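PDB 4DQ6: putative pyridoxal phosphate-dependent transferase from Clostridium difficile, which binds pyridoxal-5'-phosphate and belongs to the class I and II aminotransferase family of pyridoxal phosphate-dependent enzymes. Local coordinates for residues I103-N108 / D263-I268; N114-I119 / N135-I140; I209-H214 / E297-N302; I307-E312 / A382-K387. One frame throughout, in Å; residues are numbered along the deposited sequence.

Contact 1. Residues I103-N108 / D263-I268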
loop_
_atom_site.group_PDB
_atom_site.type_symbol
_atom_site.label_atom_id
_atom_site.label_comp_id
_atom_site.label_asym_id
_atom_site.label_seq_id
_atom_site.Cartn_x
_atom_site.Cartn_y
_atom_site.Cartn_z
ATOM N N ILE A 103 8.522 8.695 -4.616
ATOM C CA ILE A 103 9.455 9.248 -5.606
ATOM C C ILE A 103 8.939 9.046 -7.019
ATOM O O ILE A 103 9.034 9.939 -7.877
ATOM C CB ILE A 103 10.851 8.656 -5.378
ATOM C CG1 ILE A 103 11.400 9.144 -4.050
ATOM C CG2 ILE A 103 11.806 9.049 -6.524
ATOM C CD1 ILE A 103 12.794 8.728 -3.703
ATOM N N SER A 104 8.352 7.870 -7.262
ATOM C CA SER A 104 7.831 7.556 -8.587
ATOM C C SER A 104 6.697 8.523 -8.925
ATOM O O SER A 104 6.665 9.074 -10.041
ATOM C CB SER A 104 7.228 6.151 -8.641
ATOM O OG SER A 104 6.838 5.793 -9.945
ATOM N N LEU A 105 5.774 8.798 -8.014
ATOM C CA LEU A 105 4.668 9.726 -8.281
ATOM C C LEU A 105 5.249 11.152 -8.473
ATOM O O LEU A 105 4.786 11.888 -9.350
ATOM C CB LEU A 105 3.592 9.697 -7.217
ATOM C CG LEU A 105 2.802 8.423 -7.156
ATOM C CD1 LEU A 105 1.751 8.604 -6.060
ATOM C CD2 LEU A 105 2.137 7.889 -8.370
ATOM N N LEU A 106 6.196 11.558 -7.615
ATOM C CA LEU A 106 6.839 12.876 -7.740
ATOM C C LEU A 106 7.437 13.054 -9.124
ATOM O O LEU A 106 7.316 14.127 -9.744
ATOM C CB LEU A 106 7.875 13.091 -6.660
ATOM C CG LEU A 106 7.340 13.294 -5.217
ATOM C CD1 LEU A 106 8.461 13.186 -4.190
ATOM C CD2 LEU A 106 6.630 14.656 -5.175
ATOM N N ILE A 107 8.103 12.033 -9.624
ATOM C CA ILE A 107 8.739 12.102 -10.958
ATOM C C ILE A 107 7.678 12.292 -12.010
ATOM O O ILE A 107 7.824 13.166 -12.949
ATOM C CB ILE A 107 9.558 10.818 -11.246
ATOM C CG1 ILE A 107 10.859 10.843 -10.455
ATOM C CG2 ILE A 107 9.813 10.698 -12.748
ATOM C CD1 ILE A 107 11.617 9.528 -10.449
ATOM N N ASN A 108 6.631 11.508 -12.006
ATOM C CA ASN A 108 5.556 11.683 -12.953
ATOM C C ASN A 108 4.926 13.075 -12.923
ATOM O O ASN A 108 4.611 13.643 -14.024
ATOM C CB ASN A 108 4.464 10.641 -12.742
ATOM C CG ASN A 108 3.473 10.628 -13.879
ATOM O OD1 ASN A 108 3.811 10.292 -15.051
ATOM N ND2 ASN A 108 2.261 11.068 -13.583
ATOM N N ASP A 263 -2.649 14.900 -5.042
ATOM C CA ASP A 263 -3.547 14.545 -6.094
ATOM C C ASP A 263 -3.104 13.263 -6.837
ATOM O O ASP A 263 -3.951 12.517 -7.309
ATOM C CB ASP A 263 -3.584 15.700 -7.091
ATOM C CG ASP A 263 -4.398 16.869 -6.586
ATOM O OD1 ASP A 263 -5.065 16.793 -5.512
ATOM O OD2 ASP A 263 -4.367 17.906 -7.281
ATOM N N ALA A 264 -1.781 13.018 -6.925
ATOM C CA ALA A 264 -1.274 11.737 -7.484
ATOM C C ALA A 264 -1.679 10.568 -6.633
ATOM O O ALA A 264 -2.133 9.533 -7.144
ATOM C CB ALA A 264 0.234 11.777 -7.672
ATOM N N PHE A 265 -1.572 10.704 -5.302
ATOM C CA PHE A 265 -2.067 9.631 -4.428
ATOM C C PHE A 265 -3.559 9.446 -4.542
ATOM O O PHE A 265 -4.077 8.330 -4.315
ATOM C CB PHE A 265 -1.594 9.822 -2.985
ATOM C CG PHE A 265 -0.155 9.341 -2.754
ATOM C CD1 PHE A 265 0.160 7.976 -2.899
ATOM C CD2 PHE A 265 0.845 10.190 -2.333
ATOM C CE1 PHE A 265 1.459 7.529 -2.695
ATOM C CE2 PHE A 265 2.132 9.736 -2.105
ATOM C CZ PHE A 265 2.428 8.386 -2.265
ATOM N N THR A 266 -4.307 10.531 -4.740
ATOM C CA THR A 266 -5.728 10.413 -4.955
ATOM C C THR A 266 -6.039 9.648 -6.227
ATOM O O THR A 266 -6.898 8.766 -6.254
ATOM C CB THR A 266 -6.397 11.811 -4.997
ATOM O OG1 THR A 266 -6.308 12.384 -3.670
ATOM C CG2 THR A 266 -7.896 11.702 -5.423
ATOM N N ARG A 267 -5.275 9.965 -7.256
ATOM C CA ARG A 267 -5.406 9.295 -8.542
ATOM C C ARG A 267 -5.238 7.780 -8.443
ATOM O O ARG A 267 -6.046 7.057 -9.050
ATOM C CB ARG A 267 -4.447 9.927 -9.568
ATOM C CG ARG A 267 -4.356 9.120 -10.829
ATOM C CD ARG A 267 -3.430 9.733 -11.865
ATOM N NE ARG A 267 -2.086 10.140 -11.395
ATOM C CZ ARG A 267 -0.989 9.367 -11.311
ATOM N NH1 ARG A 267 0.194 9.890 -10.938
ATOM N NH2 ARG A 267 -1.037 8.076 -11.619
ATOM N N ILE A 268 -4.256 7.325 -7.654
ATOM C CA ILE A 268 -4.057 5.862 -7.455
ATOM C C ILE A 268 -4.762 5.351 -6.204
ATOM O O ILE A 268 -4.626 4.146 -5.883
ATOM C CB ILE A 268 -2.567 5.450 -7.502
ATOM C CG1 ILE A 268 -1.709 6.096 -6.425
ATOM C CG2 ILE A 268 -1.941 5.791 -8.863
ATOM C CD1 ILE A 268 -0.367 5.413 -6.183
#
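L105 turns its CG away from its own carbonyl carbon (chi1 -68°), and F265 is turned likewise. These torsions bring CD1 of L105 over one face of the F265 ring. CD1 sits 3.6 Å from the ring centroid of F265, 15° off the ring normal, a CH-pi contact displaced toward the CD1-CE1 side. The same methyl also packs on A264, with L105 CD1 3.9 Å from A264 CB. I268 comes from another side and meets the leucine tip to tip, L105 CD1 lying 3.8 Å from I268 CD1. L105 CD1 thus packs among A264, F265 and I268.

R267 lies along the other methyl, its NH1 3.8 Å from L105 CD2. N108 ND2 lies near that guanidinium without bonding to it; R267 NH1 is paired with E109 OE2 in a salt bridge. S104 bonds through OG to R267 O of the second subunit, so the subunit interface runs beside this packing. The short helix axes pass 10.2 Å apart at 109°. This is a steep helix-helix crossing beside the dimer interface of an aminotransferase-type fold, joining helix 99-110 to helix 255-267.

Contact 2. Residues N114-I119 / N135-I140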
loop_
_atom_site.group_PDB
_atom_site.type_symbol
_atom_site.label_atom_id
_atom_site.label_comp_id
_atom_site.label_asym_id
_atom_site.label_seq_id
_atom_site.Cartn_x
_atom_site.Cartn_y
_atom_site.Cartn_z
ATOM N N ASN A 114 10.727 11.922 -20.934
ATOM C CA ASN A 114 12.107 12.199 -21.406
ATOM C C ASN A 114 12.841 13.403 -20.769
ATOM O O ASN A 114 13.950 13.724 -21.173
ATOM C CB ASN A 114 12.150 12.282 -22.947
ATOM C CG ASN A 114 11.334 11.180 -23.605
ATOM O OD1 ASN A 114 10.454 11.463 -24.429
ATOM N ND2 ASN A 114 11.588 9.922 -23.217
ATOM N N ASP A 115 12.289 14.032 -19.737
ATOM C CA ASP A 115 13.033 15.023 -18.939
ATOM C C ASP A 115 14.170 14.283 -18.236
ATOM O O ASP A 115 14.054 13.068 -17.910
ATOM C CB ASP A 115 12.167 15.710 -17.865
ATOM C CG ASP A 115 11.327 16.821 -18.396
ATOM O OD1 ASP A 115 11.507 17.212 -19.573
ATOM O OD2 ASP A 115 10.485 17.368 -17.682
ATOM N N LYS A 116 15.250 15.029 -18.011
ATOM C CA LYS A 116 16.450 14.504 -17.358
ATOM C C LYS A 116 16.378 14.621 -15.824
ATOM O O LYS A 116 15.929 15.641 -15.313
ATOM C CB LYS A 116 17.701 15.216 -17.879
ATOM C CG LYS A 116 18.079 14.891 -19.315
ATOM C CD LYS A 116 19.119 15.895 -19.795
ATOM C CE LYS A 116 19.568 15.606 -21.209
ATOM N NZ LYS A 116 18.642 16.248 -22.177
ATOM N N ILE A 117 16.799 13.548 -15.136
ATOM C CA ILE A 117 16.822 13.413 -13.683
ATOM C C ILE A 117 18.192 12.836 -13.352
ATOM O O ILE A 117 18.627 11.827 -13.950
ATOM C CB ILE A 117 15.706 12.464 -13.204
ATOM C CG1 ILE A 117 14.309 13.033 -13.545
ATOM C CG2 ILE A 117 15.898 12.207 -11.707
ATOM C CD1 ILE A 117 13.134 12.143 -13.177
ATOM N N MET A 118 18.840 13.459 -12.369
ATOM C CA MET A 118 20.191 13.140 -12.014
ATOM C C MET A 118 20.253 12.371 -10.718
ATOM O O MET A 118 19.513 12.693 -9.749
ATOM C CB MET A 118 21.033 14.428 -11.914
ATOM C CG MET A 118 22.468 14.196 -11.550
ATOM S SD MET A 118 23.563 15.646 -11.456
ATOM C CE MET A 118 23.811 16.022 -13.170
ATOM N N ILE A 119 21.090 11.324 -10.740
ATOM C CA ILE A 119 21.421 10.546 -9.493
ATOM C C ILE A 119 22.929 10.402 -9.348
ATOM O O ILE A 119 23.681 10.736 -10.303
ATOM C CB ILE A 119 20.759 9.147 -9.436
ATOM C CG1 ILE A 119 21.374 8.188 -10.436
ATOM C CG2 ILE A 119 19.216 9.224 -9.540
ATOM C CD1 ILE A 119 20.847 6.753 -10.330
ATOM N N ASN A 135 9.960 6.536 -17.865
ATOM C CA ASN A 135 10.294 7.088 -19.184
ATOM C C ASN A 135 10.825 8.504 -19.063
ATOM O O ASN A 135 10.521 9.397 -19.878
ATOM C CB ASN A 135 9.102 6.989 -20.140
ATOM C CG ASN A 135 8.580 5.567 -20.241
ATOM O OD1 ASN A 135 7.492 5.251 -19.726
ATOM N ND2 ASN A 135 9.407 4.669 -20.787
ATOM N N ARG A 136 11.657 8.716 -18.059
ATOM C CA ARG A 136 12.485 9.889 -17.992
ATOM C C ARG A 136 13.902 9.451 -18.312
ATOM O O ARG A 136 14.239 8.240 -18.325
ATOM C CB ARG A 136 12.409 10.573 -16.619
ATOM C CG ARG A 136 11.252 11.548 -16.390
ATOM C CD ARG A 136 9.877 10.991 -16.666
ATOM N NE ARG A 136 8.789 11.894 -16.301
ATOM C CZ ARG A 136 7.517 11.708 -16.639
ATOM N NH1 ARG A 136 7.148 10.690 -17.421
ATOM N NH2 ARG A 136 6.614 12.595 -16.270
ATOM N N GLU A 137 14.750 10.429 -18.591
ATOM C CA GLU A 137 16.139 10.185 -18.994
ATOM C C GLU A 137 17.048 10.279 -17.767
ATOM O O GLU A 137 17.100 11.300 -17.123
ATOM C CB GLU A 137 16.636 11.201 -20.012
ATOM C CG GLU A 137 18.064 10.906 -20.446
ATOM C CD GLU A 137 18.651 11.818 -21.527
ATOM O OE1 GLU A 137 17.925 12.602 -22.162
ATOM O OE2 GLU A 137 19.891 11.744 -21.727
ATOM N N LEU A 138 17.762 9.207 -17.490
ATOM C CA LEU A 138 18.620 9.130 -16.297
ATOM C C LEU A 138 19.967 9.731 -16.595
ATOM O O LEU A 138 20.636 9.315 -17.562
ATOM C CB LEU A 138 18.826 7.677 -15.881
ATOM C CG LEU A 138 19.564 7.507 -14.536
ATOM C CD1 LEU A 138 18.846 8.158 -13.337
ATOM C CD2 LEU A 138 19.893 6.023 -14.321
ATOM N N ILE A 139 20.387 10.698 -15.788
ATOM C CA ILE A 139 21.755 11.285 -15.898
ATOM C C ILE A 139 22.465 10.856 -14.613
ATOM O O ILE A 139 21.874 10.946 -13.534
ATOM C CB ILE A 139 21.728 12.811 -15.983
ATOM C CG1 ILE A 139 20.862 13.285 -17.178
ATOM C CG2 ILE A 139 23.171 13.330 -16.091
ATOM C CD1 ILE A 139 21.312 12.774 -18.509
ATOM N N ILE A 140 23.656 10.275 -14.746
ATOM C CA ILE A 140 24.393 9.769 -13.564
ATOM C C ILE A 140 25.656 10.626 -13.413
ATOM O O ILE A 140 26.449 10.751 -14.365
ATOM C CB ILE A 140 24.791 8.309 -13.751
ATOM C CG1 ILE A 140 23.566 7.455 -14.136
ATOM C CG2 ILE A 140 25.557 7.812 -12.502
ATOM C CD1 ILE A 140 23.825 6.008 -14.516
#
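I117 gives its N to E137 O and takes I139 N on its O, and these two bonds set the register of two parallel strands. The I139 N to I117 O bond is short and straight, at 2.8 Å and 173°. I119 N then bonds to I139 O, so the carbonyl of I139 faces two residues: CA of M118 also lies 3.2 Å from I139 O in a CA-H...O contact. E137 N to D115 O continues the pattern, and N114 N to N135 O extends it beyond the strands.

The tight part is these backbone bonds together with I117, I119 and L138; I140 is a looser member of the same face. I119 places its CG1 between its backbone N and carbonyl carbon (chi1 71°), and this branch reaches L138 CD1 at 3.8 Å. The two side chains lie nearly perpendicular. CD1 of I117 lies against the aliphatic part of R136, whose guanidinium bonds to T111 O. The strands belong to a parallel beta-alpha-beta unit in which helix 126-133 makes the crossover and covers I117 and L138. Strand 137-140 is an outermost strand of the large sheet within this chain.

The face with K116, E137, M118 and I139 is looser toward K116. There K116 and E137 run alongside each other. Their salt bridge is long, with K116 NZ 3.7 Å from E137 OE1, and both residues are partly exposed. I139 packs along the aliphatic chain of K116, its CG1 3.8 Å from K116 CB. M118, on the same face but buried, brings CE to 4.0 Å from I139 CG2.

Contact 3. Residues I209-H214 / E297-N302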
loop_
_atom_site.group_PDB
_atom_site.type_symbol
_atom_site.label_atom_id
_atom_site.label_comp_id
_atom_site.label_asym_id
_atom_site.label_seq_id
_atom_site.Cartn_x
_atom_site.Cartn_y
_atom_site.Cartn_z
ATOM N N ILE A 209 20.002 6.051 11.363
ATOM C CA ILE A 209 21.044 5.048 11.511
ATOM C C ILE A 209 22.393 5.705 11.287
ATOM O O ILE A 209 22.957 5.691 10.181
ATOM C CB ILE A 209 20.795 3.822 10.613
ATOM C CG1 ILE A 209 19.373 3.225 10.919
ATOM C CG2 ILE A 209 21.891 2.777 10.865
ATOM C CD1 ILE A 209 18.950 2.239 9.845
ATOM N N ILE A 210 22.830 6.390 12.314
ATOM C CA ILE A 210 24.018 7.224 12.308
ATOM C C ILE A 210 24.979 6.837 13.384
ATOM O O ILE A 210 24.557 6.623 14.522
ATOM C CB ILE A 210 23.622 8.714 12.492
ATOM C CG1 ILE A 210 22.492 9.154 11.544
ATOM C CG2 ILE A 210 24.836 9.622 12.365
ATOM C CD1 ILE A 210 22.855 9.162 10.044
ATOM N N LEU A 211 26.242 6.666 13.047
ATOM C CA LEU A 211 27.242 6.189 13.997
ATOM C C LEU A 211 27.867 7.343 14.760
ATOM O O LEU A 211 27.630 8.553 14.435
ATOM C CB LEU A 211 28.295 5.349 13.247
ATOM C CG LEU A 211 27.818 4.081 12.559
ATOM C CD1 LEU A 211 28.963 3.164 12.180
ATOM C CD2 LEU A 211 26.845 3.383 13.487
ATOM N N LYS A 212 28.625 6.997 15.802
ATOM C CA LYS A 212 29.256 8.006 16.633
ATOM C C LYS A 212 30.123 8.980 15.847
ATOM O O LYS A 212 30.749 8.609 14.861
ATOM C CB LYS A 212 30.115 7.315 17.742
ATOM C CG LYS A 212 29.257 6.631 18.774
ATOM C CD LYS A 212 30.073 5.715 19.693
ATOM C CE LYS A 212 29.211 4.950 20.723
ATOM N NZ LYS A 212 29.063 3.466 20.460
ATOM N N LYS A 213 30.115 10.245 16.281
ATOM C CA LYS A 213 30.887 11.340 15.700
ATOM C C LYS A 213 30.344 11.787 14.351
ATOM O O LYS A 213 31.023 12.517 13.594
ATOM C CB LYS A 213 32.385 11.008 15.633
ATOM C CG LYS A 213 32.985 10.700 16.993
ATOM C CD LYS A 213 34.448 11.149 17.112
ATOM C CE LYS A 213 35.381 10.471 16.107
ATOM N NZ LYS A 213 36.841 10.767 16.355
ATOM N N HIS A 214 29.135 11.354 14.012
ATOM C CA HIS A 214 28.436 11.854 12.806
ATOM C C HIS A 214 27.047 12.281 13.146
ATOM O O HIS A 214 26.509 11.920 14.189
ATOM C CB HIS A 214 28.421 10.785 11.708
ATOM C CG HIS A 214 29.788 10.387 11.326
ATOM N ND1 HIS A 214 30.551 11.139 10.520
ATOM C CD2 HIS A 214 30.593 9.352 11.803
ATOM C CE1 HIS A 214 31.814 10.607 10.495
ATOM N NE2 HIS A 214 31.818 9.489 11.220
ATOM N N GLU A 297 24.462 1.245 19.392
ATOM C CA GLU A 297 25.664 0.721 20.085
ATOM C C GLU A 297 26.066 -0.709 19.641
ATOM O O GLU A 297 27.220 -0.999 19.369
ATOM C CB GLU A 297 25.416 0.746 21.586
ATOM C CG GLU A 297 25.482 2.144 22.125
ATOM C CD GLU A 297 26.910 2.585 22.451
ATOM O OE1 GLU A 297 27.855 1.777 22.268
ATOM O OE2 GLU A 297 27.087 3.755 22.881
ATOM N N TYR A 298 25.052 -1.557 19.522
ATOM C CA TYR A 298 25.256 -2.900 19.031
ATOM C C TYR A 298 25.794 -2.916 17.588
ATOM O O TYR A 298 26.684 -3.643 17.292
ATOM C CB TYR A 298 23.981 -3.723 19.202
ATOM C CG TYR A 298 24.207 -5.223 19.083
ATOM C CD1 TYR A 298 24.583 -5.928 20.174
ATOM C CD2 TYR A 298 24.185 -5.894 17.855
ATOM C CE1 TYR A 298 24.795 -7.296 20.143
ATOM C CE2 TYR A 298 24.386 -7.295 17.784
ATOM C CZ TYR A 298 24.717 -7.987 18.951
ATOM O OH TYR A 298 24.939 -9.363 18.838
ATOM N N LEU A 299 25.223 -2.069 16.717
ATOM C CA LEU A 299 25.632 -2.006 15.352
ATOM C C LEU A 299 27.051 -1.544 15.244
ATOM O O LEU A 299 27.813 -2.119 14.487
ATOM C CB LEU A 299 24.731 -1.013 14.641
ATOM C CG LEU A 299 25.139 -0.703 13.228
ATOM C CD1 LEU A 299 25.024 -1.994 12.464
ATOM C CD2 LEU A 299 24.193 0.382 12.722
ATOM N N GLU A 300 27.404 -0.492 15.973
ATOM C CA GLU A 300 28.753 0.011 15.856
ATOM C C GLU A 300 29.775 -1.009 16.324
ATOM O O GLU A 300 30.859 -1.163 15.738
ATOM C CB GLU A 300 28.926 1.345 16.558
ATOM C CG GLU A 300 30.268 1.998 16.186
ATOM C CD GLU A 300 30.265 3.539 16.142
ATOM O OE1 GLU A 300 29.218 4.175 16.432
ATOM O OE2 GLU A 300 31.360 4.104 15.801
ATOM N N SER A 301 29.428 -1.764 17.347
ATOM C CA SER A 301 30.308 -2.849 17.748
ATOM C C SER A 301 30.452 -3.931 16.684
ATOM O O SER A 301 31.550 -4.384 16.362
ATOM C CB SER A 301 29.764 -3.418 19.035
ATOM O OG SER A 301 30.637 -4.412 19.566
ATOM N N ASN A 302 29.338 -4.349 16.081
ATOM C CA ASN A 302 29.377 -5.264 14.902
ATOM C C ASN A 302 30.301 -4.735 13.803
ATOM O O ASN A 302 31.025 -5.490 13.210
ATOM C CB ASN A 302 27.990 -5.530 14.294
ATOM C CG ASN A 302 27.263 -6.746 14.905
ATOM O OD1 ASN A 302 27.705 -7.363 15.942
ATOM N ND2 ASN A 302 26.077 -7.032 14.356
HETATM O O HOH W 1 31.711 6.142 14.224
#
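The carboxylate of E300 is gripped by the backbone of K212, a water and K321. K212 N gives a nearly straight bond to E300 OE1, 3.0 Å long with an angle of 174°, and meets the syn lone pair of that oxygen. The other oxygen takes a hydrogen from the water, which lies 2.6 Å from E300 OE2 and also donates to K212 O. E300 OE2 forms a salt bridge with K321 as well. E300 sends CG anti to its backbone N (chi1 -168°), which carries the carboxylate out from the helix to the start of the type II turn L211-H214.

K212 continues past E300. Its CG lies 3.4 Å from E300 OE1, and its bent end reaches E297. K212 NZ meets E297 OE1 at 2.8 Å, a salt bridge that comes from above the carboxylate plane. Beside the polar groups, L299 CD2 packs against I209 CG2 at 3.8 Å and against L211. Backbone bonds of I209 to T325 and L211 to E323 tie the loop to residues 323-325. Since E300 is buried, its several donors probably stabilise the carboxylate as an anion and help fix the loop 209-214 against helix 289-313.

Contact 4. Residues I307-E312 / A382-K387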
loop_
_atom_site.group_PDB
_atom_site.type_symbol
_atom_site.label_atom_id
_atom_site.label_comp_id
_atom_site.label_asym_id
_atom_site.label_seq_id
_atom_site.Cartn_x
_atom_site.Cartn_y
_atom_site.Cartn_z
ATOM N N ILE A 307 35.259 -5.073 10.633
ATOM C CA ILE A 307 36.412 -4.438 10.017
ATOM C C ILE A 307 37.697 -5.016 10.576
ATOM O O ILE A 307 38.603 -5.314 9.829
ATOM C CB ILE A 307 36.345 -2.912 10.183
ATOM C CG1 ILE A 307 35.225 -2.370 9.334
ATOM C CG2 ILE A 307 37.653 -2.241 9.796
ATOM C CD1 ILE A 307 34.892 -0.934 9.614
ATOM N N LYS A 308 37.759 -5.236 11.889
ATOM C CA LYS A 308 38.933 -5.886 12.496
ATOM C C LYS A 308 39.127 -7.306 11.924
ATOM O O LYS A 308 40.238 -7.685 11.520
ATOM C CB LYS A 308 38.776 -5.892 14.008
ATOM C CG LYS A 308 39.901 -6.579 14.787
ATOM C CD LYS A 308 39.688 -6.488 16.293
ATOM C CE LYS A 308 40.351 -7.659 17.011
ATOM N NZ LYS A 308 41.831 -7.549 16.883
ATOM N N TYR A 309 38.030 -8.065 11.819
ATOM C CA TYR A 309 38.089 -9.407 11.276
ATOM C C TYR A 309 38.590 -9.418 9.843
ATOM O O TYR A 309 39.488 -10.171 9.508
ATOM C CB TYR A 309 36.734 -10.103 11.348
ATOM C CG TYR A 309 36.801 -11.554 11.079
ATOM C CD1 TYR A 309 36.818 -12.075 9.795
ATOM C CD2 TYR A 309 36.823 -12.450 12.153
ATOM C CE1 TYR A 309 36.895 -13.470 9.574
ATOM C CE2 TYR A 309 36.914 -13.808 11.931
ATOM C CZ TYR A 309 36.911 -14.305 10.651
ATOM O OH TYR A 309 37.017 -15.651 10.425
ATOM N N ILE A 310 38.062 -8.510 9.011
ATOM C CA ILE A 310 38.473 -8.446 7.596
ATOM C C ILE A 310 39.956 -8.051 7.495
ATOM O O ILE A 310 40.727 -8.674 6.743
ATOM C CB ILE A 310 37.622 -7.435 6.757
ATOM C CG1 ILE A 310 36.176 -7.935 6.575
ATOM C CG2 ILE A 310 38.245 -7.177 5.388
ATOM C CD1 ILE A 310 35.182 -6.834 6.241
ATOM N N ASN A 311 40.370 -7.059 8.269
ATOM C CA ASN A 311 41.747 -6.578 8.196
ATOM C C ASN A 311 42.753 -7.604 8.683
ATOM O O ASN A 311 43.860 -7.710 8.165
ATOM C CB ASN A 311 41.898 -5.252 8.968
ATOM C CG ASN A 311 41.201 -4.067 8.291
ATOM O OD1 ASN A 311 40.873 -4.065 7.087
ATOM N ND2 ASN A 311 40.976 -3.042 9.070
ATOM N N GLU A 312 42.365 -8.393 9.664
ATOM C CA GLU A 312 43.210 -9.467 10.196
ATOM C C GLU A 312 43.181 -10.747 9.343
ATOM O O GLU A 312 44.234 -11.399 9.102
ATOM C CB GLU A 312 42.825 -9.715 11.667
ATOM C CG GLU A 312 43.222 -8.507 12.502
ATOM C CD GLU A 312 42.976 -8.629 13.995
ATOM O OE1 GLU A 312 42.469 -9.686 14.470
ATOM O OE2 GLU A 312 43.293 -7.606 14.676
ATOM N N ALA A 382 28.967 -15.328 8.929
ATOM C CA ALA A 382 29.021 -14.762 7.580
ATOM C C ALA A 382 30.449 -14.438 7.163
ATOM O O ALA A 382 30.860 -14.780 6.085
ATOM C CB ALA A 382 28.176 -13.517 7.492
ATOM N N LEU A 383 31.227 -13.917 8.075
ATOM C CA LEU A 383 32.631 -13.551 7.746
ATOM C C LEU A 383 33.479 -14.797 7.521
ATOM O O LEU A 383 34.337 -14.827 6.643
ATOM C CB LEU A 383 33.226 -12.624 8.797
ATOM C CG LEU A 383 32.582 -11.255 8.928
ATOM C CD1 LEU A 383 32.922 -10.626 10.261
ATOM C CD2 LEU A 383 32.996 -10.377 7.740
ATOM N N ILE A 384 33.223 -15.861 8.291
ATOM C CA ILE A 384 33.895 -17.143 8.089
ATOM C C ILE A 384 33.585 -17.754 6.716
ATOM O O ILE A 384 34.486 -18.226 6.004
ATOM C CB ILE A 384 33.515 -18.137 9.189
ATOM C CG1 ILE A 384 34.034 -17.687 10.560
ATOM C CG2 ILE A 384 34.040 -19.512 8.789
ATOM C CD1 ILE A 384 33.400 -18.463 11.712
ATOM N N ARG A 385 32.320 -17.613 6.284
ATOM C CA ARG A 385 31.904 -18.053 4.938
ATOM C C ARG A 385 32.571 -17.263 3.808
ATOM O O ARG A 385 33.019 -17.837 2.805
ATOM C CB ARG A 385 30.365 -18.055 4.800
ATOM C CG ARG A 385 29.696 -19.134 5.662
ATOM C CD ARG A 385 28.180 -19.259 5.391
ATOM N NE ARG A 385 27.627 -20.300 6.259
ATOM C CZ ARG A 385 26.625 -21.108 5.946
ATOM N NH1 ARG A 385 25.953 -20.991 4.800
ATOM N NH2 ARG A 385 26.273 -22.046 6.828
ATOM N N ILE A 386 32.708 -15.963 4.007
ATOM C CA ILE A 386 33.323 -15.118 3.010
ATOM C C ILE A 386 34.794 -15.512 2.922
ATOM O O ILE A 386 35.325 -15.707 1.837
ATOM C CB ILE A 386 33.159 -13.630 3.368
ATOM C CG1 ILE A 386 31.688 -13.224 3.234
ATOM C CG2 ILE A 386 34.017 -12.771 2.462
ATOM C CD1 ILE A 386 31.239 -11.938 3.939
ATOM N N LYS A 387 35.440 -15.708 4.061
ATOM C CA LYS A 387 36.865 -16.139 4.071
ATOM C C LYS A 387 37.024 -17.506 3.353
ATOM O O LYS A 387 37.931 -17.692 2.536
ATOM C CB LYS A 387 37.375 -16.175 5.512
ATOM C CG LYS A 387 38.853 -16.527 5.679
ATOM C CD LYS A 387 39.267 -16.371 7.127
ATOM C CE LYS A 387 38.750 -17.436 8.083
ATOM N NZ LYS A 387 39.408 -17.324 9.441
#
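Y309 and L383 bury most of the surface of this contact, and K387 adds the polar end. Y309 holds its CG anti to the backbone N (chi1 -168°), which sends the ring from helix 289-313 across to helix 376-390. It passes alongside L383, each side chain reaching toward the other's helix. The ring atoms CD1 and CE1 of Y309 both come near L383 CB, with CD1 at 3.8 Å. The L383 methyl CD1 lies farther back, 4.0 Å from Y309 CB. The leucine therefore lies along the tyrosine from its root to the middle of its ring.

Y309 OH reaches the next turn of helix 376-390. K387 bends at chi3 (73°) and lies nearly perpendicular to the tyrosine. Its NZ donates a hydrogen bond to Y309 OH, 3.1 Å away. I384 CG1 packs against the same oxygen, 3.6 Å from Y309 OH. On the inner side, I310 adds a looser apolar touch, with CG1 4.2 Å from L383 CD2.

The short helix axes are 11.0 Å apart and nearly parallel, at 21°, a wide spacing bridged by the large tyrosine. L383 also packs on F305 and A306 of helix 289-313. Strands 35-36 and 352-353 touch helix 376-390 through R385, and I386 also packs on strand 352-353.

Going from the N terminus, contact 1 opens on helix 99-110. The chain then passes through contact 2, which closes a short loop of 15 residues and pairs outer strand 137-140 with 116-119 in the large sheet. Contact 2 is nested inside the long loop that contact 1 closes at helix 255-267. The two touch, with I107 packing on I117. Contact 3 opens at loop 209-214, within that same loop, and closes later on helix 289-313, so contacts 1 and 3 cross along the chain. Their centres are about 35 Å apart. Contact 4 follows in series, starting farther along helix 289-313 and closing on helix 376-390. That shared helix links contacts 3 and 4.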